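Local structure of toll-like receptor 6, Variable lymphocyte receptor B (Mus musculus, 3A79) at residues N110-I115 / L126-N131; D134-C139 / L153-F158; I174-V179 / L199-H204; Q212-V217 / L242-R247. The protein probably senses diacylated microbial lipopeptides together with TLR2, its leucine-rich-repeat ectodomain being fused here to part of a hagfish variable lymphocyte receptor. One frame throughout, in Å; residues are numbered along the deposited sequence.

Contact 1: residues N110-I115 / L126-N131; sequences NRLQNI and LDLSFN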
loop_
_atom_site.group_PDB
_atom_site.type_symbol
_atom_site.label_atom_id
_atom_site.label_comp_id
_atom_site.label_asym_id
_atom_site.label_seq_id
_atom_site.Cartn_x
_atom_site.Cartn_y
_atom_site.Cartn_z
ATOM N N ASN B 110 6.703 -36.390 26.632
ATOM C CA ASN B 110 7.305 -37.709 26.583
ATOM C C ASN B 110 6.231 -38.752 26.303
ATOM O O ASN B 110 5.297 -38.506 25.535
ATOM C CB ASN B 110 8.050 -38.042 27.877
ATOM C CG ASN B 110 9.375 -37.317 27.993
ATOM O OD1 ASN B 110 9.419 -36.093 28.015
ATOM N ND2 ASN B 110 10.462 -38.073 28.080
ATOM N N ARG B 111 6.375 -39.915 26.929
ATOM C CA ARG B 111 5.406 -40.990 26.795
ATOM C C ARG B 111 5.084 -41.575 28.170
ATOM O O ARG B 111 4.770 -42.761 28.312
ATOM C CB ARG B 111 5.928 -42.070 25.852
ATOM C CG ARG B 111 6.058 -41.625 24.416
ATOM C CD ARG B 111 6.103 -42.829 23.502
ATOM N NE ARG B 111 6.938 -42.614 22.323
ATOM C CZ ARG B 111 8.162 -43.113 22.172
ATOM N NH1 ARG B 111 8.701 -43.863 23.131
ATOM N NH2 ARG B 111 8.846 -42.869 21.060
ATOM N N LEU B 112 5.161 -40.719 29.178
ATOM C CA LEU B 112 4.906 -41.112 30.551
ATOM C C LEU B 112 3.535 -41.766 30.734
ATOM O O LEU B 112 2.571 -41.413 30.057
ATOM C CB LEU B 112 5.033 -39.892 31.464
ATOM C CG LEU B 112 6.442 -39.334 31.661
ATOM C CD1 LEU B 112 6.407 -38.102 32.558
ATOM C CD2 LEU B 112 7.325 -40.410 32.248
ATOM N N GLN B 113 3.463 -42.718 31.659
ATOM C CA GLN B 113 2.213 -43.383 31.997
ATOM C C GLN B 113 2.206 -43.823 33.467
ATOM O O GLN B 113 1.142 -43.975 34.066
ATOM C CB GLN B 113 1.973 -44.572 31.066
ATOM C CG GLN B 113 3.022 -45.669 31.169
ATOM C CD GLN B 113 2.866 -46.741 30.103
ATOM O OE1 GLN B 113 2.158 -46.545 29.108
ATOM N NE2 GLN B 113 3.532 -47.888 30.304
ATOM N N ASN B 114 3.392 -44.032 34.038
ATOM C CA ASN B 114 3.541 -44.334 35.461
ATOM C C ASN B 114 4.472 -43.287 36.096
ATOM O O ASN B 114 5.309 -42.704 35.410
ATOM C CB ASN B 114 4.072 -45.771 35.655
ATOM C CG ASN B 114 3.841 -46.328 37.090
ATOM O OD1 ASN B 114 3.079 -45.769 37.884
ATOM N ND2 ASN B 114 4.500 -47.446 37.403
ATOM N N ILE B 115 4.325 -43.053 37.399
ATOM C CA ILE B 115 5.039 -41.982 38.097
ATOM C C ILE B 115 5.092 -42.221 39.622
ATOM O O ILE B 115 4.074 -42.503 40.250
ATOM C CB ILE B 115 4.361 -40.616 37.804
ATOM C CG1 ILE B 115 4.954 -39.956 36.578
ATOM C CG2 ILE B 115 4.521 -39.648 38.942
ATOM C CD1 ILE B 115 4.651 -38.495 36.547
ATOM N N LEU B 126 6.806 -28.081 37.860
ATOM C CA LEU B 126 6.745 -29.482 37.489
ATOM C C LEU B 126 5.837 -29.651 36.277
ATOM O O LEU B 126 4.636 -29.448 36.365
ATOM C CB LEU B 126 6.242 -30.308 38.670
ATOM C CG LEU B 126 5.918 -31.780 38.418
ATOM C CD1 LEU B 126 7.039 -32.460 37.681
ATOM C CD2 LEU B 126 5.670 -32.476 39.731
ATOM N N ASP B 127 6.419 -30.013 35.137
ATOM C CA ASP B 127 5.651 -30.147 33.905
ATOM C C ASP B 127 5.578 -31.595 33.431
ATOM O O ASP B 127 6.586 -32.159 33.001
ATOM C CB ASP B 127 6.242 -29.268 32.804
ATOM C CG ASP B 127 5.307 -29.104 31.633
ATOM O OD1 ASP B 127 4.400 -29.935 31.485
ATOM O OD2 ASP B 127 5.479 -28.146 30.855
ATOM N N LEU B 128 4.376 -32.175 33.522
ATOM C CA LEU B 128 4.076 -33.517 33.012
ATOM C C LEU B 128 2.993 -33.480 31.934
ATOM O O LEU B 128 2.313 -34.473 31.690
ATOM C CB LEU B 128 3.618 -34.443 34.142
ATOM C CG LEU B 128 4.380 -34.318 35.453
ATOM C CD1 LEU B 128 3.669 -35.095 36.521
ATOM C CD2 LEU B 128 5.809 -34.795 35.286
ATOM N N SER B 129 2.824 -32.333 31.292
ATOM C CA SER B 129 1.796 -32.202 30.269
ATOM C C SER B 129 2.196 -32.981 29.023
ATOM O O SER B 129 3.349 -33.362 28.868
ATOM C CB SER B 129 1.531 -30.729 29.942
ATOM O OG SER B 129 2.672 -30.129 29.366
ATOM N N PHE B 130 1.231 -33.229 28.150
ATOM C CA PHE B 130 1.456 -33.960 26.908
ATOM C C PHE B 130 2.213 -35.261 27.108
ATOM O O PHE B 130 3.301 -35.454 26.577
ATOM C CB PHE B 130 2.139 -33.066 25.874
ATOM C CG PHE B 130 1.414 -31.781 25.642
ATOM C CD1 PHE B 130 1.647 -30.683 26.459
ATOM C CD2 PHE B 130 0.469 -31.675 24.635
ATOM C CE1 PHE B 130 0.963 -29.496 26.263
ATOM C CE2 PHE B 130 -0.225 -30.487 24.437
ATOM C CZ PHE B 130 0.025 -29.398 25.249
ATOM N N ASN B 131 1.632 -36.151 27.894
ATOM C CA ASN B 131 2.148 -37.502 28.008
ATOM C C ASN B 131 1.014 -38.477 27.786
ATOM O O ASN B 131 -0.033 -38.100 27.262
ATOM C CB ASN B 131 2.798 -37.736 29.363
ATOM C CG ASN B 131 3.940 -36.794 29.616
ATOM O OD1 ASN B 131 3.733 -35.655 30.024
ATOM N ND2 ASN B 131 5.156 -37.256 29.372
#
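Leu112 and Asn131 run alongside each other in the same direction where two successive turns of the leucine-rich-repeat solenoid meet in the TLR6 part of the fusion. Asn110 and Asn131 hold the asparagine position of the LxxLxLxxN pattern in their turns, and the nearest backbones are those of Arg111 and Asn131, with CA atoms 4.9 Å apart. Followed outward, Leu112 starts with CB 3.7 Å from Asn131 CB. Its CG is 4.1 Å from Asn131 CG, so the branch point runs beside the amide stem. At the tip, Leu112 CD1 stays by the asparagine, 4.1 Å from Asn131 CG, and also comes to 4.3 Å from Leu128 CD2, a loose apolar touch. Ile115 meets the same leucine in another manner, tip to tip, with Ile115 CD1 3.5 Å from Leu128 CD1. Both methyls of Leu128 thus meet Ile115 CD1, and CD2 also brushes Leu112. Before the turn at Asn131, an Asx turn shapes the chain: Asp127 OD1 takes the backbone N of Ser129 at a nearly straight 165°, while its syn lone pair receives Ser129 OG at 2.7 Å.

Contact 2: residues D134-C139 / L153-F158; sequences DVLPVC and LSAAKF
Leu153 opens the segment by facing Val138 and Pro137 of the preceding leucine-rich-repeat turn, in the TLR6 part of the chain. Its CD1 lies 3.7 Å from Val138 CG2, the two side chains set nearly perpendicular, whereas Pro137 passes it pointing the other way. Ser154 turns away, and its OG accepts from the backbone N of Asn131. At Ala155 the methyl points toward the other segment, with Ala155 CB 3.4 Å from Leu136 CD1. The next residue supplies the clear polar link: Ala156 N donates to Asp134 O at 2.9 Å, 163° at the hydrogen, and Lys157 N adds a weak second bond to that oxygen. Lys157 then runs out extended, leaving NZ 4.4 Å from Asp134 OD2, opposite charges beyond salt-bridge range. Phe158 offers its ring edge, nearly in plane, to Leu136, with Leu136 CD2 3.4 Å from Phe158 CD2. An alanine in place of Leu136 is likely to leave the Phe158 edge and the Ala155 methyl without their shared partner, opening a gap between the turns. Asp134 and Lys157 edge the surface; Leu136 and Phe158 face inward, packing on strands 171-178 and 190-196, while Leu153 is hydrogen-bonded to strand 171-178.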
loop_
_atom_site.group_PDB
_atom_site.type_symbol
_atom_site.label_atom_id
_atom_site.label_comp_id
_atom_site.label_asym_id
_atom_site.label_seq_id
_atom_site.Cartn_x
_atom_site.Cartn_y
_atom_site.Cartn_z
ATOM N N ASP B 134 -3.226 -42.229 31.627
ATOM C CA ASP B 134 -4.615 -42.645 31.643
ATOM C C ASP B 134 -5.389 -41.613 32.456
ATOM O O ASP B 134 -6.246 -40.898 31.931
ATOM C CB ASP B 134 -4.720 -44.026 32.303
ATOM C CG ASP B 134 -5.908 -44.837 31.802
ATOM O OD1 ASP B 134 -6.037 -46.015 32.206
ATOM O OD2 ASP B 134 -6.711 -44.306 31.003
ATOM N N VAL B 135 -5.066 -41.527 33.743
ATOM C CA VAL B 135 -5.729 -40.580 34.626
ATOM C C VAL B 135 -4.727 -39.650 35.315
ATOM O O VAL B 135 -3.608 -40.056 35.629
ATOM C CB VAL B 135 -6.602 -41.309 35.674
ATOM C CG1 VAL B 135 -5.820 -41.557 36.959
ATOM C CG2 VAL B 135 -7.867 -40.499 35.954
ATOM N N LEU B 136 -5.133 -38.400 35.525
ATOM C CA LEU B 136 -4.318 -37.402 36.225
ATOM C C LEU B 136 -3.428 -37.988 37.335
ATOM O O LEU B 136 -3.938 -38.445 38.349
ATOM C CB LEU B 136 -5.239 -36.334 36.811
ATOM C CG LEU B 136 -5.289 -34.941 36.179
ATOM C CD1 LEU B 136 -4.648 -34.899 34.787
ATOM C CD2 LEU B 136 -6.720 -34.381 36.183
ATOM N N PRO B 137 -2.091 -37.940 37.158
ATOM C CA PRO B 137 -1.087 -38.585 38.022
ATOM C C PRO B 137 -0.845 -37.905 39.376
ATOM O O PRO B 137 0.128 -38.243 40.044
ATOM C CB PRO B 137 0.204 -38.475 37.203
ATOM C CG PRO B 137 -0.181 -37.881 35.893
ATOM C CD PRO B 137 -1.444 -37.144 36.105
ATOM N N VAL B 138 -1.698 -36.964 39.762
ATOM C CA VAL B 138 -1.549 -36.252 41.024
ATOM C C VAL B 138 -1.919 -37.140 42.202
ATOM O O VAL B 138 -3.103 -37.367 42.454
ATOM C CB VAL B 138 -2.467 -35.025 41.060
ATOM C CG1 VAL B 138 -2.341 -34.293 42.396
ATOM C CG2 VAL B 138 -2.153 -34.104 39.898
ATOM N N CYS B 139 -0.915 -37.641 42.923
ATOM C CA CYS B 139 -1.156 -38.475 44.103
ATOM C C CYS B 139 -1.349 -37.606 45.344
ATOM O O CYS B 139 -1.132 -36.400 45.304
ATOM C CB CYS B 139 0.002 -39.446 44.358
ATOM S SG CYS B 139 0.456 -40.624 43.061
ATOM N N LEU B 153 -0.135 -31.000 33.466
ATOM C CA LEU B 153 -0.735 -32.322 33.524
ATOM C C LEU B 153 -1.418 -32.714 32.219
ATOM O O LEU B 153 -1.774 -31.859 31.402
ATOM C CB LEU B 153 -1.747 -32.361 34.662
ATOM C CG LEU B 153 -1.125 -32.027 36.011
ATOM C CD1 LEU B 153 -2.188 -31.713 37.019
ATOM C CD2 LEU B 153 -0.273 -33.186 36.474
ATOM N N SER B 154 -1.597 -34.017 32.029
ATOM C CA SER B 154 -2.397 -34.524 30.923
ATOM C C SER B 154 -3.049 -35.837 31.303
ATOM O O SER B 154 -2.525 -36.602 32.114
ATOM C CB SER B 154 -1.554 -34.731 29.676
ATOM O OG SER B 154 -0.860 -35.954 29.719
ATOM N N ALA B 155 -4.192 -36.100 30.694
ATOM C CA ALA B 155 -4.944 -37.290 31.020
ATOM C C ALA B 155 -6.026 -37.529 29.982
ATOM O O ALA B 155 -6.272 -36.682 29.129
ATOM C CB ALA B 155 -5.547 -37.143 32.393
ATOM N N ALA B 156 -6.663 -38.692 30.069
ATOM C CA ALA B 156 -7.736 -39.075 29.161
ATOM C C ALA B 156 -9.081 -39.237 29.899
ATOM O O ALA B 156 -10.148 -39.339 29.276
ATOM C CB ALA B 156 -7.360 -40.352 28.432
ATOM N N LYS B 157 -9.018 -39.253 31.227
ATOM C CA LYS B 157 -10.203 -39.391 32.059
ATOM C C LYS B 157 -10.149 -38.377 33.185
ATOM O O LYS B 157 -9.086 -38.142 33.751
ATOM C CB LYS B 157 -10.248 -40.774 32.706
ATOM C CG LYS B 157 -10.424 -41.963 31.792
ATOM C CD LYS B 157 -10.672 -43.185 32.669
ATOM C CE LYS B 157 -10.244 -44.492 32.022
ATOM N NZ LYS B 157 -10.400 -45.616 32.996
ATOM N N PHE B 158 -11.296 -37.817 33.552
ATOM C CA PHE B 158 -11.346 -36.898 34.687
ATOM C C PHE B 158 -12.460 -37.187 35.711
ATOM O O PHE B 158 -13.619 -37.388 35.345
ATOM C CB PHE B 158 -11.406 -35.454 34.177
ATOM C CG PHE B 158 -10.272 -35.104 33.263
ATOM C CD1 PHE B 158 -10.416 -35.195 31.888
ATOM C CD2 PHE B 158 -9.043 -34.715 33.779
ATOM C CE1 PHE B 158 -9.356 -34.885 31.041
ATOM C CE2 PHE B 158 -7.984 -34.406 32.937
ATOM C CZ PHE B 158 -8.143 -34.493 31.570
#

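Contact 3: residues I174-V179 / L199-H204; sequences ILLDLV and LHLVFH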
loop_
_atom_site.group_PDB
_atom_site.type_symbol
_atom_site.label_atom_id
_atom_site.label_comp_id
_atom_site.label_asym_id
_atom_site.label_seq_id
_atom_site.Cartn_x
_atom_site.Cartn_y
_atom_site.Cartn_z
ATOM N N ILE B 174 -1.606 -23.795 35.938
ATOM C CA ILE B 174 -2.008 -25.172 35.712
ATOM C C ILE B 174 -2.156 -25.360 34.212
ATOM O O ILE B 174 -3.072 -24.830 33.584
ATOM C CB ILE B 174 -3.338 -25.527 36.425
ATOM C CG1 ILE B 174 -3.155 -25.458 37.941
ATOM C CG2 ILE B 174 -3.821 -26.922 36.019
ATOM C CD1 ILE B 174 -4.132 -26.295 38.704
ATOM N N LEU B 175 -1.215 -26.082 33.629
ATOM C CA LEU B 175 -1.307 -26.415 32.227
ATOM C C LEU B 175 -1.896 -27.812 32.145
ATOM O O LEU B 175 -1.403 -28.733 32.789
ATOM C CB LEU B 175 0.071 -26.360 31.558
ATOM C CG LEU B 175 -0.000 -26.877 30.125
ATOM C CD1 LEU B 175 -0.796 -25.927 29.258
ATOM C CD2 LEU B 175 1.354 -27.098 29.556
ATOM N N LEU B 176 -2.959 -27.962 31.363
ATOM C CA LEU B 176 -3.675 -29.229 31.274
ATOM C C LEU B 176 -4.085 -29.534 29.842
ATOM O O LEU B 176 -4.689 -28.698 29.167
ATOM C CB LEU B 176 -4.910 -29.157 32.152
ATOM C CG LEU B 176 -5.857 -30.339 32.248
ATOM C CD1 LEU B 176 -5.099 -31.644 32.453
ATOM C CD2 LEU B 176 -6.799 -30.057 33.411
ATOM N N ASP B 177 -3.754 -30.725 29.364
ATOM C CA ASP B 177 -4.071 -31.036 27.983
ATOM C C ASP B 177 -4.940 -32.269 27.812
ATOM O O ASP B 177 -4.714 -33.322 28.415
ATOM C CB ASP B 177 -2.818 -31.185 27.148
ATOM C CG ASP B 177 -2.255 -32.570 27.218
ATOM O OD1 ASP B 177 -1.448 -32.811 28.125
ATOM O OD2 ASP B 177 -2.609 -33.416 26.371
ATOM N N LEU B 178 -5.919 -32.108 26.939
ATOM C CA LEU B 178 -6.950 -33.084 26.690
ATOM C C LEU B 178 -6.743 -33.606 25.280
ATOM O O LEU B 178 -7.700 -33.838 24.540
ATOM C CB LEU B 178 -8.303 -32.382 26.745
ATOM C CG LEU B 178 -8.909 -31.680 27.969
ATOM C CD1 LEU B 178 -10.044 -32.513 28.501
ATOM C CD2 LEU B 178 -7.905 -31.322 29.061
ATOM N N VAL B 179 -5.491 -33.744 24.875
ATOM C CA VAL B 179 -5.217 -34.298 23.561
ATOM C C VAL B 179 -5.602 -35.773 23.596
ATOM O O VAL B 179 -6.227 -36.287 22.666
ATOM C CB VAL B 179 -3.739 -34.138 23.167
ATOM C CG1 VAL B 179 -3.531 -34.610 21.758
ATOM C CG2 VAL B 179 -3.326 -32.697 23.277
ATOM N N LEU B 199 -5.199 -20.705 34.127
ATOM C CA LEU B 199 -5.546 -22.053 33.700
ATOM C C LEU B 199 -5.433 -22.146 32.194
ATOM O O LEU B 199 -6.177 -21.484 31.477
ATOM C CB LEU B 199 -6.961 -22.433 34.116
ATOM C CG LEU B 199 -7.350 -23.834 33.644
ATOM C CD1 LEU B 199 -6.316 -24.850 34.078
ATOM C CD2 LEU B 199 -8.689 -24.204 34.186
ATOM N N HIS B 200 -4.501 -22.965 31.719
ATOM C CA HIS B 200 -4.291 -23.139 30.287
ATOM C C HIS B 200 -4.686 -24.547 29.869
ATOM O O HIS B 200 -4.146 -25.543 30.374
ATOM C CB HIS B 200 -2.828 -22.888 29.924
ATOM C CG HIS B 200 -2.572 -22.819 28.449
ATOM N ND1 HIS B 200 -3.484 -23.255 27.511
ATOM C CD2 HIS B 200 -1.494 -22.386 27.751
ATOM C CE1 HIS B 200 -2.989 -23.077 26.299
ATOM N NE2 HIS B 200 -1.784 -22.550 26.418
ATOM N N LEU B 201 -5.633 -24.619 28.942
ATOM C CA LEU B 201 -6.141 -25.895 28.471
ATOM C C LEU B 201 -5.819 -26.086 26.991
ATOM O O LEU B 201 -6.110 -25.223 26.164
ATOM C CB LEU B 201 -7.650 -25.977 28.711
ATOM C CG LEU B 201 -8.053 -25.740 30.163
ATOM C CD1 LEU B 201 -9.537 -25.475 30.279
ATOM C CD2 LEU B 201 -7.643 -26.930 31.003
ATOM N N VAL B 202 -5.205 -27.214 26.662
ATOM C CA VAL B 202 -4.867 -27.512 25.274
ATOM C C VAL B 202 -5.647 -28.744 24.819
ATOM O O VAL B 202 -5.676 -29.756 25.520
ATOM C CB VAL B 202 -3.336 -27.749 25.088
ATOM C CG1 VAL B 202 -2.973 -27.725 23.628
ATOM C CG2 VAL B 202 -2.528 -26.709 25.851
ATOM N N PHE B 203 -6.271 -28.658 23.646
ATOM C CA PHE B 203 -7.087 -29.754 23.129
ATOM C C PHE B 203 -6.448 -30.434 21.929
ATOM O O PHE B 203 -5.428 -29.979 21.413
ATOM C CB PHE B 203 -8.470 -29.234 22.758
ATOM C CG PHE B 203 -9.143 -28.493 23.871
ATOM C CD1 PHE B 203 -9.156 -27.107 23.891
ATOM C CD2 PHE B 203 -9.740 -29.183 24.916
ATOM C CE1 PHE B 203 -9.764 -26.419 24.920
ATOM C CE2 PHE B 203 -10.348 -28.502 25.949
ATOM C CZ PHE B 203 -10.357 -27.112 25.951
ATOM N N HIS B 204 -7.045 -31.534 21.489
ATOM C CA HIS B 204 -6.571 -32.211 20.296
ATOM C C HIS B 204 -6.611 -31.218 19.155
ATOM O O HIS B 204 -7.616 -30.540 18.961
ATOM C CB HIS B 204 -7.470 -33.387 19.977
ATOM C CG HIS B 204 -6.935 -34.296 18.917
ATOM N ND1 HIS B 204 -6.166 -35.405 19.206
ATOM C CD2 HIS B 204 -7.084 -34.281 17.572
ATOM C CE1 HIS B 204 -5.863 -36.032 18.084
ATOM N NE2 HIS B 204 -6.408 -35.369 17.078
#
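Leu175 and His200 stand next to each other on one face of two neighbouring parallel strands of the leucine-rich-repeat solenoid, in the TLR6 part. The strand segments run in the same sense, 20° apart, and four backbone bonds tie them in alternation: His200 N to Ile174 O, Leu176 N to His200 O, Val202 N to Leu176 O and Leu178 N to Val202 O, all close to straight. Register is residue for residue, so like faces meet. On the face of Leu175, its CD1 sits over the flat of the His200 imidazole, 4.0 Å from the ring centroid and 28° off the normal, a CH-pi contact; the same methyl lies 3.9 Å from Val202 CG2. The opposite face is the repeat interior and is built of leucines and other apolar groups. There Leu176 and Leu201 share one direction, with Leu176 CB 3.7 Å from Leu201 CD2, while Ile174 and Leu199 cross at a slant, Ile174 CG2 being 3.8 Å from Leu199 CD1. Leu178 stands alongside Phe203, its CB 4.0 Å from Phe203 CD2. Back on the Leu175 and His200 face, Asp177 has its CG between the backbone N and the carbonyl carbon (chi1 86°). The carboxylate can then serve two turns: OD1 takes Phe130 N, and OD2, met on its anti side, takes the backbone N of Val179 at 3.3 Å, closing an Asx turn.

Contact 4: residues Q212-V217 / L242-R247; sequences QVNMSV and LSELTR. With NAG (2-acetamido-2-deoxy-beta-D-glucopyranose), chain M.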
loop_
_atom_site.group_PDB
_atom_site.type_symbol
_atom_site.label_atom_id
_atom_site.label_comp_id
_atom_site.label_asym_id
_atom_site.label_seq_id
_atom_site.Cartn_x
_atom_site.Cartn_y
_atom_site.Cartn_z
ATOM N N GLN B 212 -16.718 -32.749 26.979
ATOM C CA GLN B 212 -17.926 -32.760 27.788
ATOM C C GLN B 212 -17.637 -32.769 29.292
ATOM O O GLN B 212 -18.549 -32.886 30.095
ATOM C CB GLN B 212 -18.794 -33.966 27.422
ATOM C CG GLN B 212 -19.711 -33.764 26.221
ATOM C CD GLN B 212 -20.473 -35.030 25.852
ATOM O OE1 GLN B 212 -20.504 -35.426 24.688
ATOM N NE2 GLN B 212 -21.083 -35.676 26.847
ATOM N N VAL B 213 -16.371 -32.663 29.670
ATOM C CA VAL B 213 -15.994 -32.572 31.072
ATOM C C VAL B 213 -16.542 -31.304 31.721
ATOM O O VAL B 213 -16.367 -30.197 31.205
ATOM C CB VAL B 213 -14.452 -32.582 31.233
ATOM C CG1 VAL B 213 -14.044 -32.068 32.599
ATOM C CG2 VAL B 213 -13.892 -33.973 30.987
ATOM N N ASN B 214 -17.209 -31.479 32.860
ATOM C CA ASN B 214 -17.701 -30.365 33.670
ATOM C C ASN B 214 -16.560 -29.809 34.540
ATOM O O ASN B 214 -16.153 -30.442 35.515
ATOM C CB ASN B 214 -18.887 -30.840 34.527
ATOM C CG ASN B 214 -19.698 -29.691 35.140
ATOM O OD1 ASN B 214 -19.508 -28.526 34.799
ATOM N ND2 ASN B 214 -20.629 -30.039 36.049
ATOM N N MET B 215 -16.031 -28.639 34.181
ATOM C CA MET B 215 -14.889 -28.078 34.907
ATOM C C MET B 215 -15.205 -26.905 35.810
ATOM O O MET B 215 -15.452 -25.800 35.340
ATOM C CB MET B 215 -13.793 -27.640 33.943
ATOM C CG MET B 215 -13.183 -28.775 33.189
ATOM S SD MET B 215 -11.457 -28.481 32.853
ATOM C CE MET B 215 -11.082 -30.007 31.994
ATOM N N SER B 216 -15.151 -27.135 37.112
ATOM C CA SER B 216 -15.312 -26.041 38.053
ATOM C C SER B 216 -13.992 -25.331 38.371
ATOM O O SER B 216 -12.914 -25.928 38.330
ATOM C CB SER B 216 -15.972 -26.540 39.333
ATOM O OG SER B 216 -17.260 -27.044 39.040
ATOM N N VAL B 217 -14.092 -24.041 38.667
ATOM C CA VAL B 217 -12.978 -23.290 39.206
ATOM C C VAL B 217 -13.533 -22.288 40.200
ATOM O O VAL B 217 -14.622 -21.764 39.999
ATOM C CB VAL B 217 -12.210 -22.530 38.108
ATOM C CG1 VAL B 217 -11.138 -21.642 38.721
ATOM C CG2 VAL B 217 -11.583 -23.502 37.136
ATOM N N LEU B 242 -17.442 -23.850 28.591
ATOM C CA LEU B 242 -16.884 -22.590 29.078
ATOM C C LEU B 242 -17.734 -22.051 30.206
ATOM O O LEU B 242 -17.236 -21.385 31.115
ATOM C CB LEU B 242 -16.850 -21.539 27.962
ATOM C CG LEU B 242 -15.741 -21.495 26.921
ATOM C CD1 LEU B 242 -16.123 -20.552 25.796
ATOM C CD2 LEU B 242 -14.471 -21.036 27.558
ATOM N N SER B 243 -19.028 -22.334 30.118
ATOM C CA SER B 243 -20.007 -21.783 31.048
ATOM C C SER B 243 -19.580 -21.864 32.507
ATOM O O SER B 243 -19.773 -20.913 33.255
ATOM C CB SER B 243 -21.364 -22.455 30.867
ATOM O OG SER B 243 -22.208 -22.152 31.965
ATOM N N GLU B 244 -18.998 -22.988 32.911
ATOM C CA GLU B 244 -18.659 -23.198 34.314
ATOM C C GLU B 244 -17.250 -22.725 34.724
ATOM O O GLU B 244 -17.004 -22.441 35.896
ATOM C CB GLU B 244 -18.880 -24.659 34.696
ATOM C CG GLU B 244 -19.155 -24.878 36.177
ATOM C CD GLU B 244 -20.396 -24.147 36.660
ATOM O OE1 GLU B 244 -21.399 -24.101 35.907
ATOM O OE2 GLU B 244 -20.364 -23.622 37.795
ATOM N N LEU B 245 -16.326 -22.641 33.773
ATOM C CA LEU B 245 -15.012 -22.069 34.059
ATOM C C LEU B 245 -15.158 -20.556 34.129
ATOM O O LEU B 245 -14.304 -19.847 34.652
ATOM C CB LEU B 245 -13.996 -22.457 32.980
ATOM C CG LEU B 245 -13.689 -23.950 32.834
ATOM C CD1 LEU B 245 -13.066 -24.257 31.490
ATOM C CD2 LEU B 245 -12.782 -24.428 33.944
ATOM N N THR B 246 -16.281 -20.076 33.615
ATOM C CA THR B 246 -16.503 -18.653 33.426
ATOM C C THR B 246 -17.463 -18.015 34.431
ATOM O O THR B 246 -17.484 -16.790 34.582
ATOM C CB THR B 246 -17.027 -18.405 32.028
ATOM O OG1 THR B 246 -15.913 -18.198 31.155
ATOM C CG2 THR B 246 -17.932 -17.191 32.010
ATOM N N ARG B 247 -18.270 -18.835 35.104
ATOM C CA ARG B 247 -19.118 -18.330 36.178
ATOM C C ARG B 247 -18.203 -17.551 37.108
ATOM O O ARG B 247 -17.070 -17.965 37.375
ATOM C CB ARG B 247 -19.857 -19.464 36.900
ATOM C CG ARG B 247 -21.114 -19.946 36.157
ATOM C CD ARG B 247 -21.906 -20.991 36.935
ATOM N NE ARG B 247 -22.238 -20.528 38.279
ATOM C CZ ARG B 247 -22.894 -21.251 39.184
ATOM N NH1 ARG B 247 -23.300 -22.483 38.893
ATOM N NH2 ARG B 247 -23.146 -20.740 40.383
HETATM C C1 NAG M . -20.973 -28.976 36.982
HETATM C C2 NAG M . -22.491 -28.973 37.218
HETATM C C3 NAG M . -22.861 -27.892 38.231
HETATM C C4 NAG M . -22.142 -28.152 39.545
HETATM C C5 NAG M . -20.620 -28.319 39.374
HETATM C C6 NAG M . -20.041 -28.957 40.658
HETATM C C7 NAG M . -23.008 -29.104 34.760
HETATM C C8 NAG M . -23.162 -30.533 34.319
HETATM N N2 NAG M . -23.333 -28.833 36.026
HETATM O O3 NAG M . -24.256 -27.877 38.451
HETATM O O4 NAG M . -22.449 -27.094 40.431
HETATM O O5 NAG M . -20.267 -29.102 38.226
HETATM O O6 NAG M . -18.635 -28.881 40.830
HETATM O O7 NAG M . -22.626 -28.240 33.963
#
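With chi1 at -63°, Leu245 holds CG opposite its own carbonyl carbon, and from there CD2 reaches Met215 and Val217 on the strand. That one methyl is 3.4 Å from Met215 CB and 3.5 Å from Val217 CG2, the Val217 and Leu245 side chains crossing at a slant. Asn214 extends instead, its CG opposite the backbone N (chi1 -165°), which carries ND2 outward to the sugar. The ND2 is bonded covalently to C1 of an N-acetylglucosamine at 1.5 Å, the glycan linkage of an Asn-Met-Ser sequon. Ser216 adds a hydrogen bond from the third sequon position, its OG lying 2.9 Å from O6 of that sugar. All this belongs to the TLR6 part of the fusion, where strand 214-217 pairs with strand 190-196 and helix 235-246 packs beside it, its Leu242 and Leu245 also reaching strand 222-229 among the main parallel strands of the leucine-rich repeats. The short strand and helix axes pass 6.6 Å apart, at only 11° to one another. A serine in place of Leu245 would probably leave Met215 CB and Val217 CG2 without their common methyl and open a gap between helix and strand. Glu244 faces the strand with its aliphatic part, its CG 3.9 Å from Asn214 OD1. Its carboxylate turns toward Arg247, where Glu244 OE2 forms a salt bridge to Arg247 NH1 at 3.3 Å.

How the contacts relate
All four contacts lie in the TLR6 part, follow in series along the chain and are partly buried. Contacts 1 to 3 turn leucines to the interior, while contact 2 keeps exposed Asp134 and Lys157 at its rim. Contact 3 is the one ruled by regular backbone bonds; contacts 1 and 2 join loops leaving the same run of parallel strands and rely on apolar tips, contact 2 adding a clear backbone bond. Side chains of contacts 2 and 3 hold the 126-131 turn of contact 1. Contact 4 shares no strand with the others but touches contact 3, Leu245 and Val217 against its leucines, and contact 2, Val213 on Phe158. Its leucine side is interior, whereas Asn214 carries sugar outward.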